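Local coordinates for carboxypeptidase Y inhibitor (Saccharomyces cerevisiae, PDB 1WPX), which inhibits carboxypeptidase Y, a serine protease, specifically and potently as a member of the phosphatidylethanolamine-binding protein family, at residues B[64-69]-B[133-138]; B[88-93]-B[168-173]; B[146-151]-B[181-186]; B[162-167]-B[215-220]. All blocks are in the same frame, centred on the assembly; numbering follows the deposited sequence.

Contact 1. Residues B[64-69]-B[133-138]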
# COMPACT_ATOMS: atom_id res chain seq x y z
N PHE B 64 12.94 -16.65 -9.63
CA PHE B 64 11.51 -16.92 -9.51
C PHE B 64 11.17 -17.74 -8.27
O PHE B 64 12.00 -18.47 -7.73
CB PHE B 64 11.03 -17.69 -10.74
CG PHE B 64 11.30 -16.99 -12.04
CD1 PHE B 64 10.36 -16.12 -12.59
CD2 PHE B 64 12.50 -17.21 -12.72
CE1 PHE B 64 10.60 -15.49 -13.81
CE2 PHE B 64 12.75 -16.58 -13.95
CZ PHE B 64 11.79 -15.72 -14.49
N GLN B 65 9.92 -17.60 -7.83
CA GLN B 65 9.40 -18.34 -6.69
C GLN B 65 7.92 -18.55 -6.95
O GLN B 65 7.25 -17.65 -7.46
CB GLN B 65 9.55 -17.57 -5.37
CG GLN B 65 8.91 -18.31 -4.19
CD GLN B 65 8.87 -17.49 -2.91
OE1 GLN B 65 8.29 -16.40 -2.89
NE2 GLN B 65 9.46 -18.01 -1.85
N PHE B 66 7.42 -19.73 -6.61
CA PHE B 66 6.01 -20.04 -6.81
C PHE B 66 5.36 -20.33 -5.47
O PHE B 66 5.84 -21.15 -4.70
CB PHE B 66 5.86 -21.24 -7.74
CG PHE B 66 4.43 -21.67 -7.95
CD1 PHE B 66 3.49 -20.78 -8.46
CD2 PHE B 66 4.03 -22.97 -7.66
CE1 PHE B 66 2.17 -21.17 -8.67
CE2 PHE B 66 2.71 -23.38 -7.87
CZ PHE B 66 1.78 -22.47 -8.37
N THR B 67 4.28 -19.62 -5.18
CA THR B 67 3.57 -19.84 -3.94
C THR B 67 2.23 -20.44 -4.30
O THR B 67 1.42 -19.81 -4.98
CB THR B 67 3.36 -18.53 -3.15
OG1 THR B 67 4.61 -18.12 -2.58
CG2 THR B 67 2.35 -18.72 -2.04
N PHE B 68 2.01 -21.67 -3.86
CA PHE B 68 0.75 -22.32 -4.13
C PHE B 68 -0.12 -22.18 -2.89
O PHE B 68 0.35 -22.33 -1.76
CB PHE B 68 0.96 -23.79 -4.48
CG PHE B 68 -0.31 -24.59 -4.49
CD1 PHE B 68 -0.72 -25.31 -3.37
CD2 PHE B 68 -1.13 -24.60 -5.62
CE1 PHE B 68 -1.91 -26.03 -3.36
CE2 PHE B 68 -2.34 -25.32 -5.63
CZ PHE B 68 -2.73 -26.03 -4.50
N ASN B 69 -1.39 -21.88 -3.11
CA ASN B 69 -2.34 -21.73 -2.03
C ASN B 69 -3.64 -22.41 -2.41
O ASN B 69 -4.43 -21.86 -3.19
CB ASN B 69 -2.60 -20.25 -1.75
CG ASN B 69 -3.60 -20.04 -0.63
OD1 ASN B 69 -3.41 -20.55 0.48
ND2 ASN B 69 -4.66 -19.29 -0.90
N GLU B 133 -3.76 -26.75 1.63
CA GLU B 133 -2.44 -26.88 1.02
C GLU B 133 -1.83 -25.50 0.81
O GLU B 133 -2.50 -24.56 0.38
CB GLU B 133 -2.55 -27.61 -0.32
CG GLU B 133 -3.16 -28.99 -0.24
CD GLU B 133 -2.20 -30.01 0.34
OE1 GLU B 133 -1.58 -29.71 1.38
OE2 GLU B 133 -2.08 -31.11 -0.23
N PHE B 134 -0.54 -25.39 1.11
CA PHE B 134 0.17 -24.14 0.95
C PHE B 134 1.67 -24.37 0.96
O PHE B 134 2.17 -25.18 1.73
CB PHE B 134 -0.18 -23.17 2.08
CG PHE B 134 0.69 -21.94 2.11
CD1 PHE B 134 0.36 -20.81 1.37
CD2 PHE B 134 1.89 -21.93 2.84
CE1 PHE B 134 1.20 -19.70 1.33
CE2 PHE B 134 2.73 -20.83 2.81
CZ PHE B 134 2.39 -19.71 2.05
N PHE B 135 2.38 -23.66 0.09
CA PHE B 135 3.84 -23.76 0.03
C PHE B 135 4.43 -22.75 -0.93
O PHE B 135 3.83 -22.41 -1.95
CB PHE B 135 4.29 -25.18 -0.35
CG PHE B 135 3.98 -25.57 -1.77
CD1 PHE B 135 4.71 -25.05 -2.83
CD2 PHE B 135 2.95 -26.46 -2.04
CE1 PHE B 135 4.43 -25.42 -4.14
CE2 PHE B 135 2.65 -26.84 -3.35
CZ PHE B 135 3.40 -26.32 -4.40
N ALA B 136 5.62 -22.28 -0.59
CA ALA B 136 6.34 -21.34 -1.42
C ALA B 136 7.62 -22.06 -1.78
O ALA B 136 8.32 -22.56 -0.91
CB ALA B 136 6.65 -20.08 -0.64
N SER B 137 7.93 -22.11 -3.07
CA SER B 137 9.14 -22.79 -3.51
C SER B 137 9.78 -22.17 -4.73
O SER B 137 9.12 -21.59 -5.58
CB SER B 137 8.83 -24.26 -3.81
OG SER B 137 9.95 -24.90 -4.40
N GLU B 138 11.10 -22.30 -4.80
CA GLU B 138 11.86 -21.81 -5.93
C GLU B 138 12.00 -22.99 -6.88
O GLU B 138 11.58 -24.10 -6.55
CB GLU B 138 13.23 -21.32 -5.48
CG GLU B 138 13.15 -20.21 -4.46
CD GLU B 138 14.50 -19.60 -4.17
OE1 GLU B 138 15.40 -20.35 -3.73
OE2 GLU B 138 14.65 -18.37 -4.38
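Phe68 and Phe135 face each other as an antiparallel hydrogen-bonded pair, Phe68 N donating a hydrogen bond to Phe135 O at 2.7 Å and Phe135 N donating one back to Phe68 O. Two residues along, Phe66 and Ser137 repeat the exchange, and the bond from Phe66 N to Ser137 O is almost straight, 177° at the hydrogen. Between the pairs, CA-H...O contacts set Thr67 CA against Phe135 O and Ala136 CA against Phe66 O.

Aromatic packing occupies the face that carries Phe66, Phe68, Phe135 and Ser137. CG of Phe135 sits between its backbone N and carbonyl carbon (chi1 69°), a setting that swings the ring across to Phe68. Phe68 CB then lies over one face of this ring in a CH-pi contact, 3.7 Å from the centroid, while the two rings, 26° from parallel, barely overlap. Cut back to an alanine, this position would probably leave Phe68 CB without the ring it rests on and open a gap beside the Phe68 ring. At the edge of that ring Glu133 CB approaches Phe68 CE1 to 3.5 Å.

Strands 63-69 and 134-140 are neighbours in the antiparallel sheet of the phosphatidylethanolamine-binding fold, and strand 35-40 pairs with the other edge of 63-69.

On the face of Gln65, Thr67, Phe134 and Ala136, a methyl meets a ring: Thr67 CG2 touches Phe134 CE1 at 3.7 Å. Here the inhibitor meets another protein, probably the protease: Gln65 NE2 is hydrogen-bonded to its backbone, and one of its aromatic side chains meets Phe134 edge-to-face.

Contact 2. Residues B[88-93]-B[168-173]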
# COMPACT_ATOMS: atom_id res chain seq x y z
N ASP B 88 5.34 -33.22 -11.79
CA ASP B 88 5.20 -31.90 -12.39
C ASP B 88 6.46 -31.23 -12.92
O ASP B 88 7.46 -31.11 -12.23
CB ASP B 88 4.52 -30.95 -11.41
CG ASP B 88 3.04 -31.22 -11.25
OD1 ASP B 88 2.48 -31.99 -12.07
OD2 ASP B 88 2.43 -30.65 -10.32
N LEU B 89 6.37 -30.80 -14.17
CA LEU B 89 7.45 -30.09 -14.83
C LEU B 89 6.83 -28.77 -15.30
O LEU B 89 5.70 -28.75 -15.79
CB LEU B 89 7.97 -30.89 -16.02
CG LEU B 89 8.77 -32.15 -15.69
CD1 LEU B 89 9.20 -32.83 -16.98
CD2 LEU B 89 9.98 -31.79 -14.85
N PHE B 90 7.55 -27.67 -15.14
CA PHE B 90 7.01 -26.38 -15.54
C PHE B 90 7.77 -25.66 -16.64
O PHE B 90 8.94 -25.97 -16.93
CB PHE B 90 6.90 -25.46 -14.33
CG PHE B 90 6.08 -26.02 -13.21
CD1 PHE B 90 6.65 -26.90 -12.29
CD2 PHE B 90 4.74 -25.68 -13.08
CE1 PHE B 90 5.89 -27.44 -11.26
CE2 PHE B 90 3.96 -26.21 -12.05
CZ PHE B 90 4.54 -27.10 -11.15
N THR B 91 7.09 -24.70 -17.26
CA THR B 91 7.66 -23.87 -18.30
C THR B 91 7.47 -22.41 -17.91
O THR B 91 6.36 -21.98 -17.58
CB THR B 91 7.00 -24.13 -19.67
OG1 THR B 91 7.58 -25.31 -20.25
CG2 THR B 91 7.22 -22.95 -20.61
N LEU B 92 8.56 -21.67 -17.95
CA LEU B 92 8.56 -20.26 -17.60
C LEU B 92 8.78 -19.43 -18.86
O LEU B 92 9.79 -19.58 -19.55
CB LEU B 92 9.68 -20.00 -16.59
CG LEU B 92 9.54 -18.86 -15.58
CD1 LEU B 92 8.10 -18.72 -15.09
CD2 LEU B 92 10.46 -19.17 -14.42
N VAL B 93 7.82 -18.56 -19.16
CA VAL B 93 7.87 -17.72 -20.35
C VAL B 93 7.93 -16.22 -20.04
O VAL B 93 7.43 -15.77 -19.01
CB VAL B 93 6.62 -17.97 -21.24
CG1 VAL B 93 6.55 -16.94 -22.36
CG2 VAL B 93 6.68 -19.37 -21.81
N LEU B 168 3.83 -18.79 -15.97
CA LEU B 168 4.25 -20.12 -15.52
C LEU B 168 3.25 -21.17 -16.00
O LEU B 168 2.06 -21.09 -15.69
CB LEU B 168 4.36 -20.16 -13.99
CG LEU B 168 4.87 -21.49 -13.41
CD1 LEU B 168 6.32 -21.66 -13.80
CD2 LEU B 168 4.73 -21.51 -11.90
N TYR B 169 3.73 -22.15 -16.76
CA TYR B 169 2.87 -23.21 -17.26
C TYR B 169 3.24 -24.58 -16.71
O TYR B 169 4.41 -24.86 -16.46
CB TYR B 169 2.93 -23.29 -18.79
CG TYR B 169 2.31 -22.13 -19.53
CD1 TYR B 169 3.06 -20.99 -19.83
CD2 TYR B 169 0.98 -22.18 -19.94
CE1 TYR B 169 2.49 -19.93 -20.54
CE2 TYR B 169 0.40 -21.13 -20.64
CZ TYR B 169 1.16 -20.01 -20.94
OH TYR B 169 0.60 -18.97 -21.66
N LYS B 170 2.23 -25.43 -16.53
CA LYS B 170 2.47 -26.79 -16.07
C LYS B 170 2.46 -27.63 -17.34
O LYS B 170 1.54 -27.52 -18.15
CB LYS B 170 1.35 -27.26 -15.15
CG LYS B 170 1.51 -28.72 -14.77
CD LYS B 170 0.22 -29.30 -14.20
CE LYS B 170 0.37 -30.80 -13.98
NZ LYS B 170 -0.86 -31.41 -13.38
N GLN B 171 3.49 -28.45 -17.54
CA GLN B 171 3.57 -29.29 -18.73
C GLN B 171 2.76 -30.57 -18.52
O GLN B 171 2.57 -31.00 -17.38
CB GLN B 171 5.03 -29.66 -19.01
CG GLN B 171 5.93 -28.45 -19.19
CD GLN B 171 7.41 -28.80 -19.34
OE1 GLN B 171 8.27 -27.92 -19.34
NE2 GLN B 171 7.69 -30.09 -19.47
N PRO B 172 2.26 -31.18 -19.61
CA PRO B 172 1.47 -32.41 -19.50
C PRO B 172 2.40 -33.48 -18.92
O PRO B 172 3.59 -33.52 -19.26
CB PRO B 172 1.10 -32.73 -20.95
CG PRO B 172 1.25 -31.43 -21.67
CD PRO B 172 2.45 -30.81 -21.02
N LYS B 173 1.87 -34.36 -18.06
CA LYS B 173 2.71 -35.38 -17.46
C LYS B 173 3.48 -36.26 -18.46
O LYS B 173 2.93 -36.74 -19.46
CB LYS B 173 1.89 -36.27 -16.53
CG LYS B 173 2.73 -37.32 -15.80
CD LYS B 173 1.95 -37.98 -14.69
CE LYS B 173 2.85 -38.85 -13.81
NZ LYS B 173 2.11 -39.39 -12.63
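Gln171 reaches across to Thr91, its CG beside its own backbone N (chi1 -57°) and the rest of the chain extended, and there Thr91 OG1 donates to Gln171 OE1 at 2.8 Å. The amide fills the hollow between Leu89 and Thr91: NE2 rests on Leu89 CB at 3.6 Å, and CB and CG lie close to Leu89 O, which also accepts from Gln171 N. With an alanine here, Thr91 OG1 would probably lose its acceptor and the space beside Leu89 CB would be left unfilled.

Where Thr91 and Tyr169 exchange backbone bonds, the strands run antiparallel. On the face of Phe90, Leu92, Leu168 and Lys170, Leu168 CD1 is the bump, set between Leu92 CD1 at 3.7 Å and Phe90 CB at 3.9 Å. The Phe90 ring leans toward Lys170, its CE2 near CB of the lysine. Farther out, the fully extended Lys170 chain brings NZ to 3.6 Å from Asp88 OD1, a long salt bridge; Asp88 OD2 accepts a hydrogen bond from Gln85 N.

Strand 110-120 flanks 90-96, with Asp117 N also bonded to Gln171 OE1. Strand 208-217 borders 162-170 on its other edge, and helix 198-203 covers Val93 and Tyr169.

Contact 3. Residues B[146-151]-B[181-186]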
# COMPACT_ATOMS: atom_id res chain seq x y z
N THR B 146 16.56 -24.62 -21.80
CA THR B 146 16.21 -23.30 -22.29
C THR B 146 16.02 -23.32 -23.81
O THR B 146 16.98 -23.50 -24.55
CB THR B 146 17.32 -22.27 -21.96
OG1 THR B 146 17.46 -22.16 -20.54
CG2 THR B 146 16.99 -20.91 -22.54
N LEU B 147 14.79 -23.15 -24.27
CA LEU B 147 14.52 -23.13 -25.70
C LEU B 147 14.88 -21.77 -26.27
O LEU B 147 15.34 -21.67 -27.41
CB LEU B 147 13.04 -23.42 -25.98
CG LEU B 147 12.46 -24.76 -25.54
CD1 LEU B 147 11.05 -24.90 -26.10
CD2 LEU B 147 13.34 -25.90 -26.04
N ILE B 148 14.67 -20.72 -25.48
CA ILE B 148 14.97 -19.35 -25.90
C ILE B 148 15.69 -18.61 -24.78
O ILE B 148 15.07 -18.17 -23.82
CB ILE B 148 13.67 -18.59 -26.25
CG1 ILE B 148 12.97 -19.25 -27.44
CG2 ILE B 148 13.99 -17.13 -26.54
CD1 ILE B 148 13.76 -19.23 -28.73
N GLU B 149 17.01 -18.48 -24.90
CA GLU B 149 17.80 -17.80 -23.88
C GLU B 149 17.22 -16.43 -23.51
O GLU B 149 16.56 -15.78 -24.32
CB GLU B 149 19.26 -17.66 -24.31
CG GLU B 149 19.51 -16.92 -25.63
CD GLU B 149 18.91 -17.62 -26.86
OE1 GLU B 149 18.94 -18.87 -26.93
OE2 GLU B 149 18.42 -16.90 -27.77
N TYR B 150 17.46 -16.01 -22.27
CA TYR B 150 16.95 -14.74 -21.78
C TYR B 150 17.53 -13.51 -22.46
O TYR B 150 18.72 -13.44 -22.74
CB TYR B 150 17.20 -14.60 -20.27
CG TYR B 150 16.70 -13.29 -19.69
CD1 TYR B 150 15.36 -13.13 -19.37
CD2 TYR B 150 17.56 -12.22 -19.49
CE1 TYR B 150 14.88 -11.92 -18.85
CE2 TYR B 150 17.10 -11.00 -18.97
CZ TYR B 150 15.75 -10.86 -18.65
OH TYR B 150 15.28 -9.68 -18.13
N MET B 151 16.66 -12.54 -22.69
CA MET B 151 17.04 -11.26 -23.29
C MET B 151 16.20 -10.18 -22.61
O MET B 151 14.97 -10.18 -22.72
CB MET B 151 16.78 -11.26 -24.79
CG MET B 151 17.38 -10.05 -25.47
SD MET B 151 17.10 -10.02 -27.23
CE MET B 151 15.74 -8.83 -27.30
N SER B 181 6.38 -27.56 -30.04
CA SER B 181 6.59 -26.94 -31.34
C SER B 181 7.78 -25.99 -31.29
O SER B 181 8.01 -25.32 -30.29
CB SER B 181 5.33 -26.19 -31.77
OG SER B 181 4.87 -25.35 -30.72
N LYS B 182 8.53 -25.93 -32.38
CA LYS B 182 9.70 -25.07 -32.44
C LYS B 182 9.34 -23.58 -32.44
O LYS B 182 8.20 -23.21 -32.73
CB LYS B 182 10.52 -25.41 -33.69
CG LYS B 182 11.92 -24.83 -33.71
CD LYS B 182 12.68 -25.31 -34.95
CE LYS B 182 14.11 -24.79 -34.98
NZ LYS B 182 14.16 -23.29 -34.96
N ILE B 183 10.31 -22.74 -32.11
CA ILE B 183 10.11 -21.30 -32.10
C ILE B 183 11.12 -20.68 -33.06
O ILE B 183 12.27 -20.41 -32.69
CB ILE B 183 10.33 -20.71 -30.69
CG1 ILE B 183 9.27 -21.26 -29.73
CG2 ILE B 183 10.23 -19.19 -30.73
CD1 ILE B 183 9.50 -20.88 -28.27
N LYS B 184 10.69 -20.49 -34.31
CA LYS B 184 11.51 -19.92 -35.38
C LYS B 184 12.46 -18.88 -34.80
O LYS B 184 13.68 -19.05 -34.82
CB LYS B 184 10.61 -19.28 -36.43
CG LYS B 184 11.33 -18.67 -37.64
CD LYS B 184 10.32 -18.13 -38.65
CE LYS B 184 10.97 -17.71 -39.97
NZ LYS B 184 9.96 -17.36 -41.01
N ASP B 185 11.89 -17.79 -34.29
CA ASP B 185 12.67 -16.73 -33.66
C ASP B 185 11.76 -15.84 -32.82
O ASP B 185 10.57 -16.13 -32.66
CB ASP B 185 13.46 -15.93 -34.71
CG ASP B 185 12.58 -15.22 -35.70
OD1 ASP B 185 11.56 -15.81 -36.13
OD2 ASP B 185 12.92 -14.08 -36.07
N ARG B 186 12.32 -14.76 -32.30
CA ARG B 186 11.60 -13.85 -31.41
C ARG B 186 10.40 -13.06 -31.93
O ARG B 186 9.29 -13.23 -31.44
CB ARG B 186 12.62 -12.95 -30.73
CG ARG B 186 13.67 -13.81 -30.06
CD ARG B 186 14.66 -13.08 -29.20
NE ARG B 186 15.16 -13.98 -28.17
CZ ARG B 186 16.37 -13.90 -27.64
NH1 ARG B 186 16.74 -14.76 -26.70
NH2 ARG B 186 17.22 -12.97 -28.05
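Arg186 sends an arm extended from CG to NE along Ile148, so that the two side chains run past each other in opposite directions. Ile148 CG2 lies at the edge of the guanidinium, in its plane, 3.6 Å from Arg186 NH1. Over one face of the same group sits Met151 CB, displaced toward the rim. The flat cation is therefore bordered by hydrocarbon at an edge and on a face.

Glu149 meets the arginine at about a right angle. A chi1 of 58° folds its CG back over the main chain, and a bend at the next bond turns the carboxylate toward the guanidinium, with OE2 2.9 Å from Arg186 NH1. The carboxylate and guanidinium planes are 53° apart and OE2 lies well out of the guanidinium plane, so the pair is probably held by charge, with no N-H directed at the oxygen.

On the side of Ile148 away from the guanidinium, Ile183 CD1 packs on Ile148 CG1 at 3.9 Å, the two isoleucines crossing at a slant.

Leu147 and Ile148 both face Val114 of strand 110-120 in a classic beta bulge, and the contact starts at Ile148, the last residue of strand 145-148, and runs on into the loop after it. Arg186 and Met151 also touch Phe110 of strand 110-120, while the loop that carries residues 181-186 packs through Ile183 on Trp201 of helix 198-203.

Contact 4. Residues B[162-167]-B[215-220]. With SO4 (sulfate ion), chain G.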
# COMPACT_ATOMS: atom_id res chain seq x y z
N HIS B 162 6.34 -0.69 -22.38
CA HIS B 162 5.95 -2.01 -22.88
C HIS B 162 5.63 -2.91 -21.70
O HIS B 162 6.18 -2.75 -20.61
CB HIS B 162 7.08 -2.67 -23.66
CG HIS B 162 7.42 -1.99 -24.95
ND1 HIS B 162 8.29 -2.55 -25.87
CD2 HIS B 162 7.01 -0.82 -25.48
CE1 HIS B 162 8.40 -1.74 -26.91
NE2 HIS B 162 7.63 -0.69 -26.70
N ARG B 163 4.74 -3.87 -21.93
CA ARG B 163 4.38 -4.83 -20.91
C ARG B 163 5.32 -6.03 -21.04
O ARG B 163 5.45 -6.61 -22.12
CB ARG B 163 2.94 -5.29 -21.07
CG ARG B 163 1.91 -4.29 -20.60
CD ARG B 163 0.52 -4.68 -21.05
NE ARG B 163 0.43 -4.74 -22.50
CZ ARG B 163 -0.65 -5.12 -23.17
NH1 ARG B 163 -1.75 -5.47 -22.51
NH2 ARG B 163 -0.63 -5.15 -24.50
N TYR B 164 5.98 -6.38 -19.95
CA TYR B 164 6.88 -7.53 -19.93
C TYR B 164 6.21 -8.56 -19.03
O TYR B 164 6.25 -8.45 -17.80
CB TYR B 164 8.24 -7.10 -19.41
CG TYR B 164 8.93 -6.19 -20.40
CD1 TYR B 164 9.48 -6.72 -21.57
CD2 TYR B 164 8.92 -4.81 -20.23
CE1 TYR B 164 10.00 -5.90 -22.56
CE2 TYR B 164 9.45 -3.97 -21.22
CZ TYR B 164 9.98 -4.52 -22.38
OH TYR B 164 10.47 -3.72 -23.38
N VAL B 165 5.59 -9.55 -19.66
CA VAL B 165 4.83 -10.58 -18.95
C VAL B 165 5.47 -11.95 -18.71
O VAL B 165 5.88 -12.64 -19.64
CB VAL B 165 3.48 -10.81 -19.67
CG1 VAL B 165 2.55 -11.63 -18.80
CG2 VAL B 165 2.85 -9.46 -20.00
N PHE B 166 5.54 -12.34 -17.44
CA PHE B 166 6.06 -13.64 -17.05
C PHE B 166 4.87 -14.59 -16.88
O PHE B 166 3.87 -14.22 -16.26
CB PHE B 166 6.83 -13.57 -15.74
CG PHE B 166 8.15 -12.87 -15.85
CD1 PHE B 166 8.29 -11.55 -15.41
CD2 PHE B 166 9.25 -13.52 -16.38
CE1 PHE B 166 9.52 -10.90 -15.50
CE2 PHE B 166 10.48 -12.88 -16.48
CZ PHE B 166 10.62 -11.57 -16.04
N LEU B 167 4.98 -15.79 -17.43
CA LEU B 167 3.91 -16.79 -17.33
C LEU B 167 4.46 -18.16 -16.95
O LEU B 167 5.44 -18.63 -17.55
CB LEU B 167 3.13 -16.90 -18.64
CG LEU B 167 2.49 -15.62 -19.20
CD1 LEU B 167 3.45 -14.97 -20.17
CD2 LEU B 167 1.20 -15.95 -19.91
N PHE B 215 5.73 -6.40 -15.41
CA PHE B 215 6.23 -5.08 -15.08
C PHE B 215 6.29 -4.24 -16.35
O PHE B 215 6.07 -4.75 -17.46
CB PHE B 215 7.61 -5.18 -14.42
CG PHE B 215 8.73 -5.56 -15.36
CD1 PHE B 215 9.49 -4.58 -16.00
CD2 PHE B 215 9.07 -6.89 -15.56
CE1 PHE B 215 10.57 -4.92 -16.82
CE2 PHE B 215 10.16 -7.25 -16.38
CZ PHE B 215 10.91 -6.26 -17.01
N TYR B 216 6.55 -2.95 -16.18
CA TYR B 216 6.66 -2.03 -17.31
C TYR B 216 8.08 -1.50 -17.40
O TYR B 216 8.77 -1.36 -16.39
CB TYR B 216 5.70 -0.84 -17.17
CG TYR B 216 4.24 -1.11 -17.42
CD1 TYR B 216 3.37 -1.46 -16.38
CD2 TYR B 216 3.70 -0.97 -18.70
CE1 TYR B 216 2.01 -1.65 -16.61
CE2 TYR B 216 2.33 -1.16 -18.94
CZ TYR B 216 1.49 -1.50 -17.89
OH TYR B 216 0.15 -1.69 -18.12
N ALA B 217 8.50 -1.22 -18.62
CA ALA B 217 9.82 -0.66 -18.87
C ALA B 217 9.65 0.27 -20.06
O ALA B 217 8.80 0.05 -20.92
CB ALA B 217 10.81 -1.76 -19.20
N GLU B 218 10.45 1.33 -20.09
CA GLU B 218 10.36 2.31 -21.15
C GLU B 218 11.71 2.94 -21.45
O GLU B 218 12.57 3.03 -20.58
CB GLU B 218 9.36 3.40 -20.75
CG GLU B 218 8.80 4.21 -21.89
CD GLU B 218 7.95 5.36 -21.41
OE1 GLU B 218 7.24 5.97 -22.24
OE2 GLU B 218 7.99 5.67 -20.20
N THR B 219 11.89 3.36 -22.69
CA THR B 219 13.12 4.03 -23.11
C THR B 219 12.71 5.41 -23.61
O THR B 219 12.00 5.53 -24.62
CB THR B 219 13.83 3.26 -24.24
OG1 THR B 219 14.39 2.04 -23.72
CG2 THR B 219 14.95 4.11 -24.84
N LYS B 220 13.13 6.44 -22.90
CA LYS B 220 12.79 7.81 -23.28
C LYS B 220 13.93 8.48 -24.03
O LYS B 220 13.65 9.03 -25.12
CB LYS B 220 12.42 8.62 -22.04
CG LYS B 220 11.15 8.15 -21.35
CD LYS B 220 10.71 9.09 -20.24
CE LYS B 220 9.35 8.67 -19.68
NZ LYS B 220 8.30 8.61 -20.74
OXT LYS B 220 15.08 8.45 -23.53
S SO4 G . 11.38 -5.66 -26.77
O1 SO4 G . 12.22 -6.30 -27.79
O2 SO4 G . 12.19 -5.44 -25.55
O3 SO4 G . 10.89 -4.36 -27.27
O4 SO4 G . 10.23 -6.53 -26.46
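The Phe215 ring takes Tyr164 CB over one face, 3.8 Å from the ring centroid in a CH-pi contact, and Phe166 CE1 at its edge, in plane. The rings of Tyr164 and Phe215 are 27° from parallel but slid apart. A chi1 of 72° tucks Phe215 CG in above its own peptide and carries the ring across to Tyr164. Ala217 CB approaches Tyr164 CE2, and sulfate O2 lies in plane at the edge of the tyrosine ring and accepts from Tyr164 OH at 3.3 Å. Sulfate O3 is at the edge of the His162 ring.

On the opposite face Arg163 and Tyr216 lie side by side and point the same way, Arg163 CG against Tyr216 CE2 at 3.6 Å. Between the two faces, Tyr164 N is hydrogen-bonded to Phe215 O and His162 N to Ala217 O, both at 3.0 Å.

The polar ends are held by other parts of the chain: Asp96 is hydrogen-bonded to His162 ND1, Asp98 and Asp24 form salt bridges with Arg163, and His19 bonds Tyr216 OH. His112 NE2 and Ala154 N also bind the sulfate, which probably came from the crystallisation liquor; its place is consistent with the anion pocket of this family, where a phosphate group could bind.

In the fold
All four contacts reach one antiparallel sheet. Contacts 2 and 4 share strand 162-170, which pairs with 90-96 in one and 208-217 in the other; their centres are 23 Å apart, on opposite sides of the chain's centre. Contact 1 touches both: Phe64 packs on Leu92 and Phe166, so strand 63-69 packs against 90-96 and 162-170. Contact 3 touches none of these, but its nearest atoms come within about 5 Å of contact 4, with Met151 near the sulfate. Along the chain contact 1 closes before contacts 3 and 4 open, while contact 2 interlaces with all the others, knitting the domain together. Of the four, the partner protein reaches mainly contact 1, and otherwise Lys220 of contact 4.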